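PDB 3NO4: creatinine amidohydrolase from Nostoc punctiforme PCC 73102, which probably hydrolyses carbon-nitrogen bonds in linear amides as a metal-dependent member of the creatininase superfamily. Local coordinates for residues T74-G79 and N258-F263; A87-A92 and A222-R227; I40-G45 and R109-C114. One frame throughout, in Å; residues are numbered along the deposited sequence. Where two conformers were deposited one is given.

Interaction 1. Residues T74-G79 and N258-F263; sequences TGAIVG and NGYLEF
Tyr260 is the first residue of helix segment 258-263 to meet 74-79, and its ring meets two side chains there obliquely. With CG anti to the backbone N (chi1 174°), the ring is carried off the helix toward the sheet, and its length spans from Thr74 near the helix to Ala76 at the hydroxyl end. Thr74 OG1 and CB both sit 3.7 Å from Tyr260 CD2, the two side chains crossing at a slant. Farther out, Ala76 CB lies 3.4 Å from Tyr260 CZ and equally close to its OH, so the small methyl packs directly against the phenol. No hydrogen bond joins the segments; the OG1 of Thr74, at the end of helix 58-74, is engaged within its own helix by the carbonyl of Val70, and the N-H of Ala76 reaches it only weakly, at 3.4 Å from N to OG1. Leu261 follows on the more exposed flank. Its CG approaches Thr74 CG2 at 3.7 Å, and its CD2 lies 3.9 Å from Thr74 CB, as the two side chains pass in opposite directions. Thr74 thus touches an aromatic and an aliphatic neighbour, both on the side of helix 242-265. Tyr260 also packs on Ile41 of strand 39-44, so the arrangement is that of a C-terminal helix covering one face of the parallel sheet in a layered alpha/beta fold.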
loop_
_atom_site.group_PDB
_atom_site.type_symbol
_atom_site.label_atom_id
_atom_site.label_comp_id
_atom_site.label_asym_id
_atom_site.label_seq_id
_atom_site.Cartn_x
_atom_site.Cartn_y
_atom_site.Cartn_z
ATOM N N THR A 74 26.008 12.353 -25.795
ATOM C CA THR A 74 25.996 10.901 -25.993
ATOM C C THR A 74 24.996 10.420 -27.047
ATOM O O THR A 74 25.102 9.283 -27.458
ATOM C CB THR A 74 25.742 10.121 -24.654
ATOM O OG1 THR A 74 24.514 10.563 -24.094
ATOM C CG2 THR A 74 26.890 10.323 -23.669
ATOM N N GLY A 75 24.051 11.253 -27.478
ATOM C CA GLY A 75 22.908 10.788 -28.244
ATOM C C GLY A 75 21.785 10.145 -27.417
ATOM O O GLY A 75 20.898 9.541 -28.002
ATOM N N ALA A 76 21.802 10.246 -26.083
ATOM C CA ALA A 76 20.744 9.644 -25.257
ATOM C C ALA A 76 19.495 10.524 -25.210
ATOM O O ALA A 76 19.577 11.736 -25.022
ATOM C CB ALA A 76 21.227 9.382 -23.854
ATOM N N ILE A 77 18.332 9.888 -25.301
ATOM C CA ILE A 77 17.057 10.549 -25.047
ATOM C C ILE A 77 16.947 10.899 -23.561
ATOM O O ILE A 77 17.346 10.100 -22.687
ATOM C CB ILE A 77 15.830 9.704 -25.550
ATOM C CG1 ILE A 77 14.583 10.603 -25.738
ATOM C CG2 ILE A 77 15.501 8.503 -24.641
ATOM C CD1 ILE A 77 13.531 9.955 -26.579
ATOM N N VAL A 78 16.447 12.103 -23.270
ATOM C CA VAL A 78 16.398 12.605 -21.885
ATOM C C VAL A 78 14.945 12.776 -21.507
ATOM O O VAL A 78 14.233 13.591 -22.112
ATOM C CB VAL A 78 17.154 13.901 -21.721
ATOM C CG1 VAL A 78 16.990 14.472 -20.275
ATOM C CG2 VAL A 78 18.629 13.718 -22.123
ATOM N N GLY A 79 14.504 11.975 -20.526
ATOM C CA GLY A 79 13.150 12.075 -20.018
ATOM C C GLY A 79 12.912 13.315 -19.155
ATOM O O GLY A 79 13.839 14.039 -18.851
ATOM N N ASN A 258 30.871 9.833 -20.136
ATOM C CA ASN A 258 31.655 8.595 -20.104
ATOM C C ASN A 258 30.897 7.513 -19.317
ATOM O O ASN A 258 30.760 6.380 -19.777
ATOM C CB ASN A 258 33.073 8.841 -19.560
ATOM C CG ASN A 258 33.977 9.557 -20.570
ATOM O OD1 ASN A 258 33.890 9.326 -21.781
ATOM N ND2 ASN A 258 34.842 10.427 -20.076
ATOM N N GLY A 259 30.364 7.872 -18.153
ATOM C CA GLY A 259 29.608 6.920 -17.345
ATOM C C GLY A 259 28.352 6.337 -18.011
ATOM O O GLY A 259 28.083 5.140 -17.904
ATOM N N TYR A 260 27.605 7.188 -18.709
ATOM C CA TYR A 260 26.449 6.739 -19.479
ATOM C C TYR A 260 26.863 5.789 -20.605
ATOM O O TYR A 260 26.210 4.760 -20.818
ATOM C CB TYR A 260 25.668 7.916 -20.061
ATOM C CG TYR A 260 24.566 7.457 -20.964
ATOM C CD1 TYR A 260 23.367 7.038 -20.436
ATOM C CD2 TYR A 260 24.760 7.346 -22.369
ATOM C CE1 TYR A 260 22.349 6.580 -21.260
ATOM C CE2 TYR A 260 23.736 6.861 -23.188
ATOM C CZ TYR A 260 22.551 6.508 -22.636
ATOM O OH TYR A 260 21.524 6.035 -23.413
ATOM N N LEU A 261 27.912 6.158 -21.341
ATOM C CA LEU A 261 28.363 5.348 -22.474
ATOM C C LEU A 261 28.863 3.974 -21.980
ATOM O O LEU A 261 28.510 2.954 -22.580
ATOM C CB LEU A 261 29.420 6.048 -23.321
ATOM C CG LEU A 261 28.935 7.234 -24.190
ATOM C CD1 LEU A 261 30.142 7.961 -24.819
ATOM C CD2 LEU A 261 27.891 6.868 -25.264
ATOM N N GLU A 262 29.620 3.957 -20.878
ATOM C CA GLU A 262 30.055 2.687 -20.257
ATOM C C GLU A 262 28.873 1.825 -19.833
ATOM O O GLU A 262 28.864 0.642 -20.078
ATOM C CB GLU A 262 31.016 2.915 -19.073
ATOM C CG GLU A 262 32.421 3.408 -19.499
ATOM C CD GLU A 262 33.371 3.748 -18.315
ATOM O OE1 GLU A 262 32.917 3.695 -17.133
ATOM O OE2 GLU A 262 34.569 4.068 -18.581
ATOM N N PHE A 263 27.873 2.444 -19.218
ATOM C CA PHE A 263 26.609 1.778 -18.840
ATOM C C PHE A 263 25.863 1.209 -20.033
ATOM O O PHE A 263 25.640 -0.000 -20.072
ATOM C CB PHE A 263 25.716 2.757 -18.051
ATOM C CG PHE A 263 24.364 2.203 -17.655
ATOM C CD1 PHE A 263 24.266 0.993 -16.970
ATOM C CD2 PHE A 263 23.196 2.910 -17.930
ATOM C CE1 PHE A 263 23.032 0.494 -16.587
ATOM C CE2 PHE A 263 21.945 2.424 -17.518
ATOM C CZ PHE A 263 21.873 1.203 -16.856
#

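Interaction 2. Residues A87-A92 and A222-R227; sequences ALHHTA and ADFRVR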
loop_
_atom_site.group_PDB
_atom_site.type_symbol
_atom_site.label_atom_id
_atom_site.label_comp_id
_atom_site.label_asym_id
_atom_site.label_seq_id
_atom_site.Cartn_x
_atom_site.Cartn_y
_atom_site.Cartn_z
ATOM N N ALA A 87 13.002 14.043 0.451
ATOM C CA ALA A 87 13.552 15.203 1.149
ATOM C C ALA A 87 12.826 15.396 2.495
ATOM O O ALA A 87 12.597 16.524 2.922
ATOM C CB ALA A 87 13.418 16.443 0.252
ATOM N N LEU A 88 12.532 14.294 3.184
ATOM C CA LEU A 88 11.680 14.321 4.383
ATOM C C LEU A 88 12.310 15.157 5.513
ATOM O O LEU A 88 11.605 15.910 6.220
ATOM C CB LEU A 88 11.311 12.908 4.862
ATOM C CG LEU A 88 10.204 12.154 4.074
ATOM C CD1 LEU A 88 9.983 10.706 4.588
ATOM C CD2 LEU A 88 8.865 12.865 4.059
ATOM N N HIS A 89 13.639 15.045 5.633
ATOM C CA HIS A 89 14.405 15.763 6.635
ATOM C C HIS A 89 14.480 17.296 6.473
ATOM O O HIS A 89 14.919 17.978 7.411
ATOM C CB HIS A 89 15.813 15.127 6.844
ATOM C CG HIS A 89 16.609 14.967 5.594
ATOM N ND1 HIS A 89 16.421 13.914 4.720
ATOM C CD2 HIS A 89 17.607 15.723 5.070
ATOM C CE1 HIS A 89 17.231 14.063 3.685
ATOM N NE2 HIS A 89 17.974 15.140 3.882
ATOM N N HIS A 90 14.071 17.828 5.316
ATOM C CA HIS A 90 14.031 19.279 5.052
ATOM C C HIS A 90 12.640 19.918 5.209
ATOM O O HIS A 90 12.470 21.120 4.924
ATOM C CB HIS A 90 14.534 19.560 3.635
ATOM C CG HIS A 90 15.954 19.168 3.416
ATOM N ND1 HIS A 90 17.004 19.825 4.016
ATOM C CD2 HIS A 90 16.498 18.153 2.699
ATOM C CE1 HIS A 90 18.137 19.259 3.638
ATOM N NE2 HIS A 90 17.858 18.235 2.848
ATOM N N THR A 91 11.655 19.160 5.687
ATOM C CA THR A 91 10.258 19.635 5.727
ATOM C C THR A 91 9.938 20.666 6.850
ATOM O O THR A 91 8.868 21.255 6.833
ATOM C CB THR A 91 9.241 18.468 5.767
ATOM O OG1 THR A 91 9.395 17.724 6.971
ATOM C CG2 THR A 91 9.472 17.528 4.589
ATOM N N ALA A 92 10.862 20.935 7.774
ATOM C CA ALA A 92 10.659 21.982 8.771
ATOM C C ALA A 92 10.981 23.372 8.217
ATOM O O ALA A 92 10.779 24.361 8.932
ATOM C CB ALA A 92 11.459 21.700 10.046
ATOM N N ALA A 222 12.395 17.886 12.308
ATOM C CA ALA A 222 12.417 18.755 13.488
ATOM C C ALA A 222 13.825 18.838 14.066
ATOM O O ALA A 222 14.342 19.944 14.270
ATOM C CB ALA A 222 11.377 18.298 14.575
ATOM N N ASP A 223 14.457 17.668 14.250
ATOM C CA ASP A 223 15.863 17.557 14.676
ATOM C C ASP A 223 16.801 18.299 13.686
ATOM O O ASP A 223 17.739 19.009 14.115
ATOM C CB ASP A 223 16.278 16.064 14.847
ATOM C CG ASP A 223 17.775 15.879 15.162
ATOM O OD1 ASP A 223 18.137 15.869 16.355
ATOM O OD2 ASP A 223 18.583 15.765 14.203
ATOM N N PHE A 224 16.545 18.122 12.394
ATOM C CA PHE A 224 17.380 18.728 11.358
ATOM C C PHE A 224 17.471 20.251 11.515
ATOM O O PHE A 224 18.558 20.804 11.491
ATOM C CB PHE A 224 16.907 18.376 9.972
ATOM C CG PHE A 224 17.848 18.824 8.885
ATOM C CD1 PHE A 224 17.715 20.080 8.312
ATOM C CD2 PHE A 224 18.877 17.983 8.443
ATOM C CE1 PHE A 224 18.619 20.530 7.306
ATOM C CE2 PHE A 224 19.791 18.424 7.441
ATOM C CZ PHE A 224 19.653 19.699 6.875
ATOM N N ARG A 225 16.326 20.901 11.699
ATOM C CA ARG A 225 16.297 22.364 11.784
ATOM C C ARG A 225 16.941 22.886 13.060
ATOM O O ARG A 225 17.570 23.935 13.020
ATOM C CB ARG A 225 14.872 22.909 11.612
ATOM C CG ARG A 225 14.794 24.423 11.670
ATOM C CD ARG A 225 13.695 24.984 10.836
ATOM N NE ARG A 225 13.640 26.421 11.024
ATOM C CZ ARG A 225 12.789 27.262 10.434
ATOM N NH1 ARG A 225 11.881 26.836 9.546
ATOM N NH2 ARG A 225 12.883 28.571 10.704
ATOM N N VAL A 226 16.808 22.150 14.168
ATOM C CA VAL A 226 17.565 22.429 15.401
ATOM C C VAL A 226 19.077 22.336 15.169
ATOM O O VAL A 226 19.816 23.246 15.546
ATOM C CB VAL A 226 17.108 21.507 16.609
ATOM C CG1 VAL A 226 18.033 21.707 17.859
ATOM C CG2 VAL A 226 15.637 21.795 16.962
ATOM N N ARG A 227 19.529 21.264 14.524
ATOM C CA ARG A 227 20.956 21.073 14.229
ATOM C C ARG A 227 21.528 22.070 13.260
ATOM O O ARG A 227 22.674 22.464 13.421
ATOM C CB ARG A 227 21.248 19.688 13.646
ATOM C CG ARG A 227 21.197 18.613 14.680
ATOM C CD ARG A 227 21.576 17.250 14.082
ATOM N NE ARG A 227 21.109 16.257 15.030
ATOM C CZ ARG A 227 21.736 15.893 16.148
ATOM N NH1 ARG A 227 22.948 16.355 16.484
ATOM N NH2 ARG A 227 21.140 15.020 16.936
#
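The backbones run close where the CA atoms of His89 and Phe224 stand 6.3 Å apart and those of Ala92 and Ala222 6.0 Å, which sets the loop 87-92, including its 3-10 turn 88-90, against helix 221-227. Phe224, whose CG is anti to the backbone N (chi1 -172°), turns its ring toward the loop. There the edge of the His90 imidazole points at the phenyl face, a T-shaped pair with planes at 73° and His90 CE1 3.6 Å from Phe224 CZ. His89 completes the aromatic cluster obliquely, while its carbonyl O lies 3.3 Å from Phe224 CB. This cluster borders a likely active-site pocket: the side chain of His90 is about 7 Å from the bound nickel, held by His50, Asp59 and Glu191, and NE2 of both histidines is hydrogen-bonded to an unidentified ligand, probably from the crystallisation liquor. Outside the two segments, Gln49 is hydrogen-bonded to His90 ND1 and the His186 ring stacks with that of His90. At the outer end Arg225 closes the contact. Its NH1 donates to Ala92 O at 2.8 Å, with an N-H...O angle of 149°, and that oxygen lies near the guanidinium plane. Arg225 CB packs on Ala92 CB, 3.9 Å away. A leucine in its place would probably leave the Ala92 carbonyl without this donor and the loop end less firmly fixed. Trp27 of the third subunit packs on the same arginine.

Interaction 3. Residues I40-G45 and R109-C114; sequences IIFPIG and RDYVTC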
loop_
_atom_site.group_PDB
_atom_site.type_symbol
_atom_site.label_atom_id
_atom_site.label_comp_id
_atom_site.label_asym_id
_atom_site.label_seq_id
_atom_site.Cartn_x
_atom_site.Cartn_y
_atom_site.Cartn_z
ATOM N N ILE A 40 17.881 5.520 -21.788
ATOM C CA ILE A 40 17.206 6.760 -21.466
ATOM C C ILE A 40 17.809 7.317 -20.157
ATOM O O ILE A 40 18.146 6.546 -19.227
ATOM C CB ILE A 40 15.648 6.548 -21.331
ATOM C CG1 ILE A 40 14.935 7.879 -21.104
ATOM C CG2 ILE A 40 15.334 5.541 -20.229
ATOM C CD1 ILE A 40 13.400 7.891 -21.474
ATOM N N ILE A 41 17.973 8.636 -20.130
ATOM C CA ILE A 41 18.491 9.379 -18.975
ATOM C C ILE A 41 17.303 10.056 -18.308
ATOM O O ILE A 41 16.485 10.691 -19.013
ATOM C CB ILE A 41 19.524 10.419 -19.364
ATOM C CG1 ILE A 41 20.753 9.718 -19.934
ATOM C CG2 ILE A 41 19.910 11.302 -18.142
ATOM C CD1 ILE A 41 21.762 10.658 -20.543
ATOM N N PHE A 42 17.143 9.828 -16.999
ATOM C CA PHE A 42 16.256 10.633 -16.165
ATOM C C PHE A 42 17.019 11.570 -15.247
ATOM O O PHE A 42 17.809 11.090 -14.440
ATOM C CB PHE A 42 15.307 9.765 -15.345
ATOM C CG PHE A 42 14.149 9.287 -16.139
ATOM C CD1 PHE A 42 13.064 10.123 -16.359
ATOM C CD2 PHE A 42 14.158 8.023 -16.712
ATOM C CE1 PHE A 42 11.997 9.713 -17.142
ATOM C CE2 PHE A 42 13.079 7.577 -17.496
ATOM C CZ PHE A 42 12.002 8.445 -17.722
ATOM N N PRO A 43 16.785 12.900 -15.361
ATOM C CA PRO A 43 17.305 13.761 -14.298
ATOM C C PRO A 43 16.391 13.617 -13.084
ATOM O O PRO A 43 15.160 13.619 -13.249
ATOM C CB PRO A 43 17.245 15.173 -14.899
ATOM C CG PRO A 43 16.651 15.065 -16.233
ATOM C CD PRO A 43 16.116 13.687 -16.410
ATOM N N ILE A 44 16.975 13.446 -11.911
ATOM C CA ILE A 44 16.227 13.401 -10.665
ATOM C C ILE A 44 16.839 14.343 -9.651
ATOM O O ILE A 44 18.017 14.265 -9.367
ATOM C CB ILE A 44 15.994 11.963 -10.097
ATOM C CG1 ILE A 44 15.099 12.008 -8.839
ATOM C CG2 ILE A 44 17.301 11.242 -9.804
ATOM C CD1 ILE A 44 14.598 10.602 -8.358
ATOM N N GLY A 45 16.034 15.260 -9.136
ATOM C CA GLY A 45 16.456 16.135 -8.042
ATOM C C GLY A 45 15.511 16.138 -6.848
ATOM O O GLY A 45 15.113 15.073 -6.317
ATOM N N ARG A 109 8.804 2.607 -10.078
ATOM C CA ARG A 109 8.240 1.350 -10.590
ATOM C C ARG A 109 7.331 1.604 -11.786
ATOM O O ARG A 109 7.487 0.944 -12.805
ATOM C CB ARG A 109 7.462 0.625 -9.498
ATOM C CG ARG A 109 7.244 -0.856 -9.809
ATOM C CD ARG A 109 6.272 -1.453 -8.856
ATOM N NE ARG A 109 4.927 -1.369 -9.387
ATOM C CZ ARG A 109 3.861 -2.044 -8.919
ATOM N NH1 ARG A 109 3.959 -2.864 -7.854
ATOM N NH2 ARG A 109 2.675 -1.925 -9.555
ATOM N N ASP A 110 6.438 2.593 -11.664
ATOM C CA ASP A 110 5.538 2.979 -12.758
ATOM C C ASP A 110 6.284 3.494 -13.988
ATOM O O ASP A 110 5.947 3.100 -15.109
ATOM C CB ASP A 110 4.521 4.025 -12.278
ATOM C CG ASP A 110 3.444 3.443 -11.332
ATOM O OD1 ASP A 110 3.376 2.192 -11.172
ATOM O OD2 ASP A 110 2.659 4.242 -10.747
ATOM N N TYR A 111 7.270 4.379 -13.797
ATOM C CA TYR A 111 8.038 4.939 -14.922
ATOM C C TYR A 111 8.741 3.818 -15.689
ATOM O O TYR A 111 8.594 3.722 -16.916
ATOM C CB TYR A 111 9.149 5.894 -14.438
ATOM C CG TYR A 111 8.787 7.330 -14.162
ATOM C CD1 TYR A 111 7.640 7.675 -13.426
ATOM C CD2 TYR A 111 9.627 8.347 -14.572
ATOM C CE1 TYR A 111 7.331 9.020 -13.140
ATOM C CE2 TYR A 111 9.337 9.697 -14.301
ATOM C CZ TYR A 111 8.220 10.028 -13.554
ATOM O OH TYR A 111 7.947 11.372 -13.296
ATOM N N VAL A 112 9.487 2.976 -14.940
ATOM C CA VAL A 112 10.320 1.945 -15.527
ATOM C C VAL A 112 9.475 0.869 -16.183
ATOM O O VAL A 112 9.812 0.413 -17.278
ATOM C CB VAL A 112 11.373 1.343 -14.532
ATOM C CG1 VAL A 112 12.144 0.215 -15.201
ATOM C CG2 VAL A 112 12.323 2.451 -14.022
ATOM N N THR A 113 8.352 0.492 -15.562
ATOM C CA THR A 113 7.461 -0.520 -16.172
ATOM C C THR A 113 6.906 -0.074 -17.526
ATOM O O THR A 113 6.925 -0.867 -18.479
ATOM C CB THR A 113 6.342 -0.994 -15.218
ATOM O OG1 THR A 113 6.953 -1.404 -13.991
ATOM C CG2 THR A 113 5.572 -2.201 -15.827
ATOM N N CYS A 114 6.422 1.181 -17.605
ATOM C CA CYS A 114 5.865 1.714 -18.848
ATOM C C CYS A 114 6.928 1.666 -19.950
ATOM O O CYS A 114 6.676 1.133 -21.023
ATOM C CB CYS A 114 5.379 3.156 -18.667
ATOM S SG CYS A 114 3.938 3.364 -17.633
#
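Phe42 and Tyr111 form an offset edge-to-face pair in which the tyrosine supplies the edge and the phenylalanine the face. The evidence is threefold: the ring planes meet at 61°, the centroids are 5.5 Å apart, and Phe42 CE1 lies close to the plane of the tyrosine ring. The touching edge of Tyr111 is the CD2-CE2 side. Its CD2 comes to 3.8 Å from Phe42 CE1 and 3.9 Å from Phe42 CZ, while its CE2 stands 3.9 Å from the same CE1. Contact therefore falls on the outer rim of the phenyl ring, as the offset requires. Both side chains leave the backbone with CG anti to the carbonyl carbon, chi1 -80° at Phe42 and -84° at Tyr111, and each CB is directed at the opposing segment. The two rings thereby span the distance between backbones whose CA atoms, at Phe42 and Tyr111, are 10.1 Å apart. No hydrogen bond crosses between the segments, and the interface is apolar and buried. Within the helix, Arg109 O accepts from both Thr113 N and Thr113 OG1, the hydroxyl 2.7 Å away, and the two donors arrive from opposite faces of the carbonyl plane. The third subunit covers the aromatic pair further, Ile97 of that chain packing on Phe42 and Val84 of that chain on Tyr111, while Asp110 makes a salt bridge to its Arg100. The pairing joins strand 39-44, inside the parallel sheet, to helix 101-118, as in the helix-on-sheet packing of a layered alpha/beta fold, here at a subunit interface.

From the N terminus, strand segment 40-45 comes first and is closed by 109-114 in interaction 3, after 63 intervening residues. Within that loop lie 74-79 and 87-92, whose partners come much later, so interaction 3 crosses both other contacts. Interaction 2 closes 129 residues on reaching 222-227, and is nested inside the longer loop of 178 residues that interaction 1 closes at 258-263. Interactions 1 and 3 touch through neighbouring strands: Gly79 N is 2.8 Å from Ile41 O, a probable hydrogen bond. They tie helices 242-265 and 101-118 to one parallel sheet. Interaction 2 lies on the opposite side of the chain's centre from interaction 1, joining loop to helix near the metal.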